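Polyprenyl synthetase (Nonlabens dokdonensis, PDB 6KD7) probably acts as a magnesium-dependent prenyltransferase of the FPP/GGPP synthase family, making geranylgeranyl pyrophosphate by joining isoprenoid diphosphate units. Local coordinates at residues Y197-Y211 against T287-N301. Sequence-based numbering, arbitrary orientation.
Sequences YGINLGLAFQLMDDY and TLDAIESYTQKALKN
Two antiparallel helices of the mainly helical prenyl synthase fold pack closely here, 197-211 against 287-301, with axes 7.9 Å apart and N-to-C directions at 159°. Small residues probably help the helices come this close: Ala204 CB lies 3.7 Å from Tyr294 CB, and Ala298 CB rests against Tyr197 CD1. The packing is knobs-into-holes. Tyr294 enters a hole formed by Asn200, Leu203, Ala204 and Leu207. Leu203 CB covers one face of its ring, while Asn200 ND2 sits at the ring edge, in plane, 3.4 Å from Tyr294 CD1. Leu207 CD1 reaches Tyr294 CD2 at 3.6 Å. Ile291 is a second knob, set among Ala204, Leu207, Met208 and Tyr211; its CD1 lies 3.5 Å from Met208 CA. Helix 188-215 also carries Phe205, which touches the bound pyrophosphate; its CB points away from 287-301. One polar bond crosses the interface: Asn301 ND2 donates to a lone pair of Asn200 OD1 at 2.9 Å, nearly straight at 170°, with the amides nearly coplanar. At the other end, a chi1 of 179° sets Tyr211 CG opposite the backbone N and carries the ring out to Leu288, whose CD2 sits over one face, 3.6 Å from the ring centroid. A serine in place of Tyr211 would probably leave Leu288 CD2 without the ring face it rests on and open a gap there.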
ATOM      1  N   TYR A 197     -23.009  17.707  40.467  1.00 29.03           N
ATOM      2  CA  TYR A 197     -21.686  18.268  40.786  1.00 28.97           C
ATOM      3  C   TYR A 197     -20.691  17.702  39.753  1.00 29.60           C
ATOM      4  O   TYR A 197     -19.921  18.484  39.170  1.00 31.17           O
ATOM      5  CB  TYR A 197     -21.277  17.911  42.221  1.00 26.32           C
ATOM      6  CG  TYR A 197     -19.803  17.979  42.498  1.00 22.78           C
ATOM      7  CD1 TYR A 197     -19.085  19.149  42.325  1.00 26.35           C
ATOM      8  CD2 TYR A 197     -19.129  16.869  42.940  1.00 24.48           C
ATOM      9  CE1 TYR A 197     -17.724  19.216  42.607  1.00 23.73           C
ATOM     10  CE2 TYR A 197     -17.771  16.909  43.176  1.00 25.48           C
ATOM     11  CZ  TYR A 197     -17.064  18.080  42.983  1.00 22.75           C
ATOM     12  OH  TYR A 197     -15.723  18.075  43.203  1.00 27.98           O
ATOM     13  N   GLY A 198     -20.632  16.376  39.648  1.00 25.85           N
ATOM     14  CA  GLY A 198     -19.748  15.650  38.702  1.00 30.13           C
ATOM     15  C   GLY A 198     -19.934  16.167  37.262  1.00 27.11           C
ATOM     16  O   GLY A 198     -18.946  16.421  36.612  1.00 26.79           O
ATOM     17  N   ILE A 199     -21.148  16.423  36.818  1.00 23.32           N
ATOM     18  CA  ILE A 199     -21.373  16.980  35.468  1.00 28.57           C
ATOM     19  C   ILE A 199     -20.658  18.326  35.362  1.00 34.04           C
ATOM     20  O   ILE A 199     -19.924  18.509  34.395  1.00 31.77           O
ATOM     21  CB  ILE A 199     -22.858  17.046  35.125  1.00 29.26           C
ATOM     22  CG1 ILE A 199     -23.473  15.650  35.038  1.00 35.36           C
ATOM     23  CG2 ILE A 199     -23.099  17.819  33.835  1.00 29.32           C
ATOM     24  CD1 ILE A 199     -22.876  14.742  33.980  1.00 35.54           C
ATOM     25  N   ASN A 200     -20.857  19.236  36.301  1.00 31.21           N
ATOM     26  CA  ASN A 200     -20.293  20.607  36.180  1.00 32.16           C
ATOM     27  C   ASN A 200     -18.771  20.482  36.312  1.00 29.98           C
ATOM     28  O   ASN A 200     -18.029  21.111  35.565  1.00 29.70           O
ATOM     29  CB  ASN A 200     -20.910  21.560  37.208  1.00 32.24           C
ATOM     30  CG  ASN A 200     -22.313  22.006  36.848  1.00 37.36           C
ATOM     31  OD1 ASN A 200     -23.267  21.975  37.666  1.00 36.46           O
ATOM     32  ND2 ASN A 200     -22.429  22.486  35.632  1.00 30.46           N
ATOM     33  N   LEU A 201     -18.296  19.630  37.195  1.00 26.20           N
ATOM     34  CA  LEU A 201     -16.845  19.487  37.356  1.00 29.71           C
ATOM     35  C   LEU A 201     -16.260  18.961  36.031  1.00 31.70           C
ATOM     36  O   LEU A 201     -15.125  19.320  35.687  1.00 29.37           O
ATOM     37  CB  LEU A 201     -16.562  18.519  38.509  1.00 28.72           C
ATOM     38  CG  LEU A 201     -15.095  18.325  38.862  1.00 30.77           C
ATOM     39  CD1 LEU A 201     -14.519  19.528  39.597  1.00 33.94           C
ATOM     40  CD2 LEU A 201     -14.902  17.078  39.699  1.00 31.64           C
ATOM     41  N   GLY A 202     -16.939  17.994  35.428  1.00 28.58           N
ATOM     42  CA  GLY A 202     -16.414  17.248  34.268  1.00 31.99           C
ATOM     43  C   GLY A 202     -16.385  18.182  33.065  1.00 29.06           C
ATOM     44  O   GLY A 202     -15.396  18.173  32.338  1.00 27.43           O
ATOM     45  N   LEU A 203     -17.399  19.021  32.941  1.00 25.94           N
ATOM     46  CA  LEU A 203     -17.455  20.030  31.870  1.00 29.51           C
ATOM     47  C   LEU A 203     -16.335  21.064  32.055  1.00 31.99           C
ATOM     48  O   LEU A 203     -15.657  21.395  31.080  1.00 31.47           O
ATOM     49  CB  LEU A 203     -18.848  20.648  31.851  1.00 29.55           C
ATOM     50  CG  LEU A 203     -19.954  19.783  31.247  1.00 31.67           C
ATOM     51  CD1 LEU A 203     -21.323  20.438  31.472  1.00 30.72           C
ATOM     52  CD2 LEU A 203     -19.737  19.547  29.750  1.00 32.26           C
ATOM     53  N   ALA A 204     -16.114  21.564  33.264  1.00 32.08           N
ATOM     54  CA  ALA A 204     -15.000  22.482  33.541  1.00 30.03           C
ATOM     55  C   ALA A 204     -13.698  21.788  33.161  1.00 28.81           C
ATOM     56  O   ALA A 204     -12.806  22.420  32.585  1.00 28.93           O
ATOM     57  CB  ALA A 204     -15.001  22.909  35.003  1.00 33.75           C
ATOM     58  N   PHE A 205     -13.530  20.558  33.590  1.00 26.29           N
ATOM     59  CA  PHE A 205     -12.265  19.818  33.370  1.00 30.89           C
ATOM     60  C   PHE A 205     -11.983  19.698  31.832  1.00 32.18           C
ATOM     61  O   PHE A 205     -10.849  19.882  31.361  1.00 29.50           O
ATOM     62  CB  PHE A 205     -12.386  18.475  34.090  1.00 29.46           C
ATOM     63  CG  PHE A 205     -11.142  17.635  34.113  1.00 36.18           C
ATOM     64  CD1 PHE A 205      -9.949  18.152  34.626  1.00 40.70           C
ATOM     65  CD2 PHE A 205     -11.164  16.322  33.653  1.00 37.96           C
ATOM     66  CE1 PHE A 205      -8.791  17.386  34.660  1.00 39.30           C
ATOM     67  CE2 PHE A 205     -10.004  15.548  33.714  1.00 41.67           C
ATOM     68  CZ  PHE A 205      -8.814  16.089  34.173  1.00 40.67           C
ATOM     69  N   GLN A 206     -12.996  19.369  31.046  1.00 28.80           N
ATOM     70  CA  GLN A 206     -12.850  19.122  29.599  1.00 29.48           C
ATOM     71  C   GLN A 206     -12.623  20.463  28.901  1.00 29.61           C
ATOM     72  O   GLN A 206     -11.770  20.504  28.003  1.00 27.55           O
ATOM     73  CB  GLN A 206     -14.071  18.422  29.037  1.00 27.11           C
ATOM     74  CG  GLN A 206     -13.978  18.198  27.546  1.00 30.78           C
ATOM     75  CD  GLN A 206     -12.729  17.473  27.115  1.00 30.27           C
ATOM     76  OE1 GLN A 206     -12.094  17.870  26.144  1.00 32.31           O
ATOM     77  NE2 GLN A 206     -12.387  16.409  27.813  1.00 28.20           N
ATOM     78  N   LEU A 207     -13.347  21.509  29.286  1.00 28.23           N
ATOM     79  CA  LEU A 207     -13.097  22.862  28.731  1.00 29.51           C
ATOM     80  C   LEU A 207     -11.661  23.285  29.031  1.00 31.38           C
ATOM     81  O   LEU A 207     -11.027  23.904  28.130  1.00 31.08           O
ATOM     82  CB  LEU A 207     -14.145  23.859  29.195  1.00 29.64           C
ATOM     83  CG  LEU A 207     -15.522  23.573  28.604  1.00 32.78           C
ATOM     84  CD1 LEU A 207     -16.549  24.517  29.174  1.00 39.26           C
ATOM     85  CD2 LEU A 207     -15.514  23.696  27.089  1.00 36.23           C
ATOM     86  N   MET A 208     -11.140  22.899  30.196  1.00 30.97           N
ATOM     87  CA  MET A 208      -9.726  23.168  30.555  1.00 32.57           C
ATOM     88  C   MET A 208      -8.812  22.385  29.606  1.00 30.05           C
ATOM     89  O   MET A 208      -7.847  22.956  29.146  1.00 29.97           O
ATOM     90  CB  MET A 208      -9.428  22.753  31.997  1.00 34.61           C
ATOM     91  CG  MET A 208      -8.044  23.145  32.459  1.00 42.57           C
ATOM     92  SD  MET A 208      -7.666  22.658  34.156  1.00 56.23           S
ATOM     93  CE  MET A 208      -7.296  20.918  33.971  1.00 50.65           C
ATOM     94  N   ASP A 209      -9.133  21.123  29.325  1.00 29.54           N
ATOM     95  CA  ASP A 209      -8.329  20.310  28.388  1.00 29.47           C
ATOM     96  C   ASP A 209      -8.361  20.997  26.996  1.00 29.39           C
ATOM     97  O   ASP A 209      -7.310  21.164  26.384  1.00 29.37           O
ATOM     98  CB  ASP A 209      -8.806  18.866  28.456  1.00 33.30           C
ATOM     99  CG  ASP A 209      -8.150  18.028  27.377  1.00 45.52           C
ATOM    100  OD1 ASP A 209      -8.668  18.029  26.226  1.00 50.37           O
ATOM    101  OD2 ASP A 209      -7.095  17.421  27.669  1.00 51.20           O
ATOM    102  N   ASP A 210      -9.505  21.504  26.541  1.00 29.60           N
ATOM    103  CA  ASP A 210      -9.594  22.205  25.246  1.00 30.61           C
ATOM    104  C   ASP A 210      -8.609  23.378  25.280  1.00 35.50           C
ATOM    105  O   ASP A 210      -7.965  23.614  24.279  1.00 34.69           O
ATOM    106  CB  ASP A 210     -11.013  22.691  24.961  1.00 29.81           C
ATOM    107  CG  ASP A 210     -12.004  21.609  24.572  1.00 29.16           C
ATOM    108  OD1 ASP A 210     -11.597  20.414  24.520  1.00 26.98           O
ATOM    109  OD2 ASP A 210     -13.157  21.982  24.275  1.00 33.65           O
ATOM    110  N   TYR A 211      -8.540  24.110  26.396  1.00 34.87           N
ATOM    111  CA  TYR A 211      -7.740  25.344  26.518  1.00 33.06           C
ATOM    112  C   TYR A 211      -6.256  24.990  26.477  1.00 31.38           C
ATOM    113  O   TYR A 211      -5.472  25.648  25.761  1.00 35.03           O
ATOM    114  CB  TYR A 211      -8.078  26.106  27.806  1.00 38.74           C
ATOM    115  CG  TYR A 211      -7.266  27.364  27.962  1.00 35.27           C
ATOM    116  CD1 TYR A 211      -6.019  27.334  28.558  1.00 37.44           C
ATOM    117  CD2 TYR A 211      -7.712  28.548  27.409  1.00 39.63           C
ATOM    118  CE1 TYR A 211      -5.254  28.479  28.648  1.00 40.57           C
ATOM    119  CE2 TYR A 211      -6.964  29.706  27.491  1.00 40.45           C
ATOM    120  CZ  TYR A 211      -5.735  29.661  28.117  1.00 40.40           C
ATOM    121  OH  TYR A 211      -5.012  30.803  28.180  1.00 50.05           O
ATOM    122  N   THR A 287     -13.212  30.982  26.667  1.00 36.02           N
ATOM    123  CA  THR A 287     -12.965  29.598  27.112  1.00 38.71           C
ATOM    124  C   THR A 287     -12.624  29.616  28.607  1.00 36.86           C
ATOM    125  O   THR A 287     -13.229  28.846  29.362  1.00 35.79           O
ATOM    126  CB  THR A 287     -11.916  28.891  26.241  1.00 33.52           C
ATOM    127  OG1 THR A 287     -12.467  28.809  24.925  1.00 38.00           O
ATOM    128  CG2 THR A 287     -11.602  27.508  26.758  1.00 30.89           C
ATOM    129  N   LEU A 288     -11.708  30.472  29.019  1.00 40.64           N
ATOM    130  CA  LEU A 288     -11.384  30.661  30.455  1.00 38.60           C
ATOM    131  C   LEU A 288     -12.651  31.068  31.215  1.00 39.46           C
ATOM    132  O   LEU A 288     -12.846  30.539  32.309  1.00 42.36           O
ATOM    133  CB  LEU A 288     -10.295  31.714  30.562  1.00 40.14           C
ATOM    134  CG  LEU A 288      -8.945  31.277  30.014  1.00 40.18           C
ATOM    135  CD1 LEU A 288      -7.956  32.418  30.159  1.00 41.23           C
ATOM    136  CD2 LEU A 288      -8.422  30.029  30.697  1.00 36.76           C
ATOM    137  N   ASP A 289     -13.513  31.903  30.640  1.00 34.77           N
ATOM    138  CA  ASP A 289     -14.777  32.304  31.306  1.00 43.35           C
ATOM    139  C   ASP A 289     -15.675  31.074  31.487  1.00 47.54           C
ATOM    140  O   ASP A 289     -16.268  30.915  32.560  1.00 46.01           O
ATOM    141  CB  ASP A 289     -15.526  33.413  30.555  1.00 41.15           C
ATOM    142  CG  ASP A 289     -14.803  34.755  30.616  1.00 46.64           C
ATOM    143  OD1 ASP A 289     -13.775  34.881  31.387  1.00 44.09           O
ATOM    144  OD2 ASP A 289     -15.199  35.636  29.819  1.00 47.54           O
ATOM    145  N   ALA A 290     -15.803  30.236  30.470  1.00 42.45           N
ATOM    146  CA  ALA A 290     -16.701  29.072  30.556  1.00 39.88           C
ATOM    147  C   ALA A 290     -16.145  28.098  31.609  1.00 34.91           C
ATOM    148  O   ALA A 290     -16.957  27.514  32.336  1.00 40.44           O
ATOM    149  CB  ALA A 290     -16.872  28.446  29.196  1.00 38.88           C
ATOM    150  N   ILE A 291     -14.827  27.934  31.715  1.00 32.94           N
ATOM    151  CA  ILE A 291     -14.211  27.026  32.726  1.00 34.28           C
ATOM    152  C   ILE A 291     -14.532  27.550  34.132  1.00 38.31           C
ATOM    153  O   ILE A 291     -14.901  26.733  35.037  1.00 35.71           O
ATOM    154  CB  ILE A 291     -12.705  26.926  32.518  1.00 33.75           C
ATOM    155  CG1 ILE A 291     -12.365  26.224  31.200  1.00 38.41           C
ATOM    156  CG2 ILE A 291     -12.048  26.218  33.680  1.00 33.55           C
ATOM    157  CD1 ILE A 291     -10.949  26.461  30.766  1.00 34.95           C
ATOM    158  N   GLU A 292     -14.338  28.856  34.306  1.00 38.99           N
ATOM    159  CA  GLU A 292     -14.593  29.608  35.561  1.00 42.65           C
ATOM    160  C   GLU A 292     -16.067  29.387  35.911  1.00 36.95           C
ATOM    161  O   GLU A 292     -16.379  28.986  37.035  1.00 35.36           O
ATOM    162  CB  GLU A 292     -14.246  31.093  35.364  1.00 49.83           C
ATOM    163  CG  GLU A 292     -14.882  32.058  36.362  1.00 57.90           C
ATOM    164  CD  GLU A 292     -14.486  31.846  37.824  1.00 66.43           C
ATOM    165  OE1 GLU A 292     -13.521  31.080  38.101  1.00 68.80           O
ATOM    166  OE2 GLU A 292     -15.172  32.419  38.705  1.00 84.09           O
ATOM    167  N   SER A 293     -16.940  29.552  34.940  1.00 30.70           N
ATOM    168  CA  SER A 293     -18.397  29.494  35.138  1.00 34.23           C
ATOM    169  C   SER A 293     -18.818  28.079  35.569  1.00 41.58           C
ATOM    170  O   SER A 293     -19.614  27.948  36.525  1.00 41.86           O
ATOM    171  CB  SER A 293     -19.055  29.955  33.903  1.00 32.32           C
ATOM    172  OG  SER A 293     -20.448  29.739  33.995  1.00 35.40           O
ATOM    173  N   TYR A 294     -18.304  27.048  34.900  1.00 39.07           N
ATOM    174  CA  TYR A 294     -18.619  25.651  35.292  1.00 34.04           C
ATOM    175  C   TYR A 294     -18.039  25.344  36.673  1.00 33.70           C
ATOM    176  O   TYR A 294     -18.654  24.601  37.414  1.00 30.76           O
ATOM    177  CB  TYR A 294     -18.217  24.640  34.221  1.00 32.35           C
ATOM    178  CG  TYR A 294     -19.201  24.568  33.088  1.00 30.31           C
ATOM    179  CD1 TYR A 294     -20.443  23.994  33.265  1.00 29.67           C
ATOM    180  CD2 TYR A 294     -18.902  25.101  31.853  1.00 32.57           C
ATOM    181  CE1 TYR A 294     -21.364  23.939  32.238  1.00 29.32           C
ATOM    182  CE2 TYR A 294     -19.807  25.048  30.811  1.00 33.61           C
ATOM    183  CZ  TYR A 294     -21.044  24.470  31.006  1.00 33.01           C
ATOM    184  OH  TYR A 294     -21.935  24.417  29.986  1.00 36.55           O
ATOM    185  N   THR A 295     -16.846  25.857  36.959  1.00 34.45           N
ATOM    186  CA  THR A 295     -16.225  25.607  38.279  1.00 34.40           C
ATOM    187  C   THR A 295     -17.106  26.210  39.374  1.00 37.30           C
ATOM    188  O   THR A 295     -17.345  25.527  40.352  1.00 38.12           O
ATOM    189  CB  THR A 295     -14.806  26.171  38.348  1.00 40.19           C
ATOM    190  OG1 THR A 295     -14.061  25.608  37.275  1.00 39.99           O
ATOM    191  CG2 THR A 295     -14.119  25.840  39.652  1.00 39.09           C
ATOM    192  N   GLN A 296     -17.610  27.423  39.166  1.00 38.85           N
ATOM    193  CA  GLN A 296     -18.475  28.084  40.171  1.00 40.13           C
ATOM    194  C   GLN A 296     -19.749  27.257  40.343  1.00 42.68           C
ATOM    195  O   GLN A 296     -20.109  26.985  41.480  1.00 41.70           O
ATOM    196  CB  GLN A 296     -18.764  29.528  39.766  1.00 40.57           C
ATOM    197  CG  GLN A 296     -17.571  30.457  39.951  1.00 49.81           C
ATOM    198  CD  GLN A 296     -16.904  30.340  41.300  1.00 55.35           C
ATOM    199  OE1 GLN A 296     -17.554  30.260  42.331  1.00 59.33           O
ATOM    200  NE2 GLN A 296     -15.584  30.338  41.305  1.00 54.17           N
ATOM    201  N   LYS A 297     -20.319  26.774  39.244  1.00 36.15           N
ATOM    202  CA  LYS A 297     -21.555  25.960  39.309  1.00 35.07           C
ATOM    203  C   LYS A 297     -21.266  24.721  40.158  1.00 34.61           C
ATOM    204  O   LYS A 297     -22.112  24.362  40.966  1.00 33.48           O
ATOM    205  CB  LYS A 297     -21.968  25.532  37.900  1.00 38.65           C
ATOM    206  CG  LYS A 297     -22.479  26.643  36.999  1.00 45.15           C
ATOM    207  CD  LYS A 297     -23.167  26.118  35.770  1.00 55.66           C
ATOM    208  CE  LYS A 297     -23.836  27.186  34.938  1.00 62.35           C
ATOM    209  NZ  LYS A 297     -24.937  26.616  34.129  1.00 71.72           N
ATOM    210  N   ALA A 298     -20.092  24.123  39.978  1.00 33.23           N
ATOM    211  CA  ALA A 298     -19.680  22.930  40.748  1.00 34.38           C
ATOM    212  C   ALA A 298     -19.536  23.286  42.231  1.00 36.97           C
ATOM    213  O   ALA A 298     -19.937  22.479  43.057  1.00 33.65           O
ATOM    214  CB  ALA A 298     -18.395  22.387  40.196  1.00 33.68           C
ATOM    215  N   LEU A 299     -18.962  24.452  42.535  1.00 37.58           N
ATOM    216  CA  LEU A 299     -18.775  24.894  43.944  1.00 38.73           C
ATOM    217  C   LEU A 299     -20.138  25.089  44.620  1.00 32.78           C
ATOM    218  O   LEU A 299     -20.287  24.627  45.736  1.00 38.11           O
ATOM    219  CB  LEU A 299     -17.941  26.174  43.955  1.00 39.02           C
ATOM    220  CG  LEU A 299     -16.489  26.016  43.519  1.00 41.20           C
ATOM    221  CD1 LEU A 299     -15.656  27.187  43.995  1.00 43.94           C
ATOM    222  CD2 LEU A 299     -15.901  24.720  44.026  1.00 42.83           C
ATOM    223  N   LYS A 300     -21.086  25.734  43.946  1.00 34.63           N
ATOM    224  CA  LYS A 300     -22.482  25.868  44.444  1.00 39.84           C
ATOM    225  C   LYS A 300     -23.109  24.496  44.635  1.00 46.41           C
ATOM    226  O   LYS A 300     -23.812  24.318  45.667  1.00 53.40           O
ATOM    227  CB  LYS A 300     -23.347  26.784  43.578  1.00 44.26           C
ATOM    228  CG  LYS A 300     -22.847  28.215  43.652  1.00 56.05           C
ATOM    229  CD  LYS A 300     -23.657  29.281  42.963  1.00 72.15           C
ATOM    230  CE  LYS A 300     -22.822  30.541  42.773  1.00 81.22           C
ATOM    231  NZ  LYS A 300     -23.668  31.725  42.487  1.00 88.59           N
ATOM    232  N   ASN A 301     -22.882  23.546  43.728  1.00 41.50           N
ATOM    233  CA  ASN A 301     -23.423  22.181  43.937  1.00 36.75           C
ATOM    234  C   ASN A 301     -22.849  21.649  45.264  1.00 35.72           C
ATOM    235  O   ASN A 301     -23.569  20.937  45.997  1.00 36.03           O
ATOM    236  CB  ASN A 301     -23.089  21.167  42.823  1.00 36.34           C
ATOM    237  CG  ASN A 301     -23.552  21.530  41.419  1.00 35.59           C
ATOM    238  OD1 ASN A 301     -24.621  22.081  41.181  1.00 35.70           O
ATOM    239  ND2 ASN A 301     -22.752  21.182  40.447  1.00 32.07           N
TER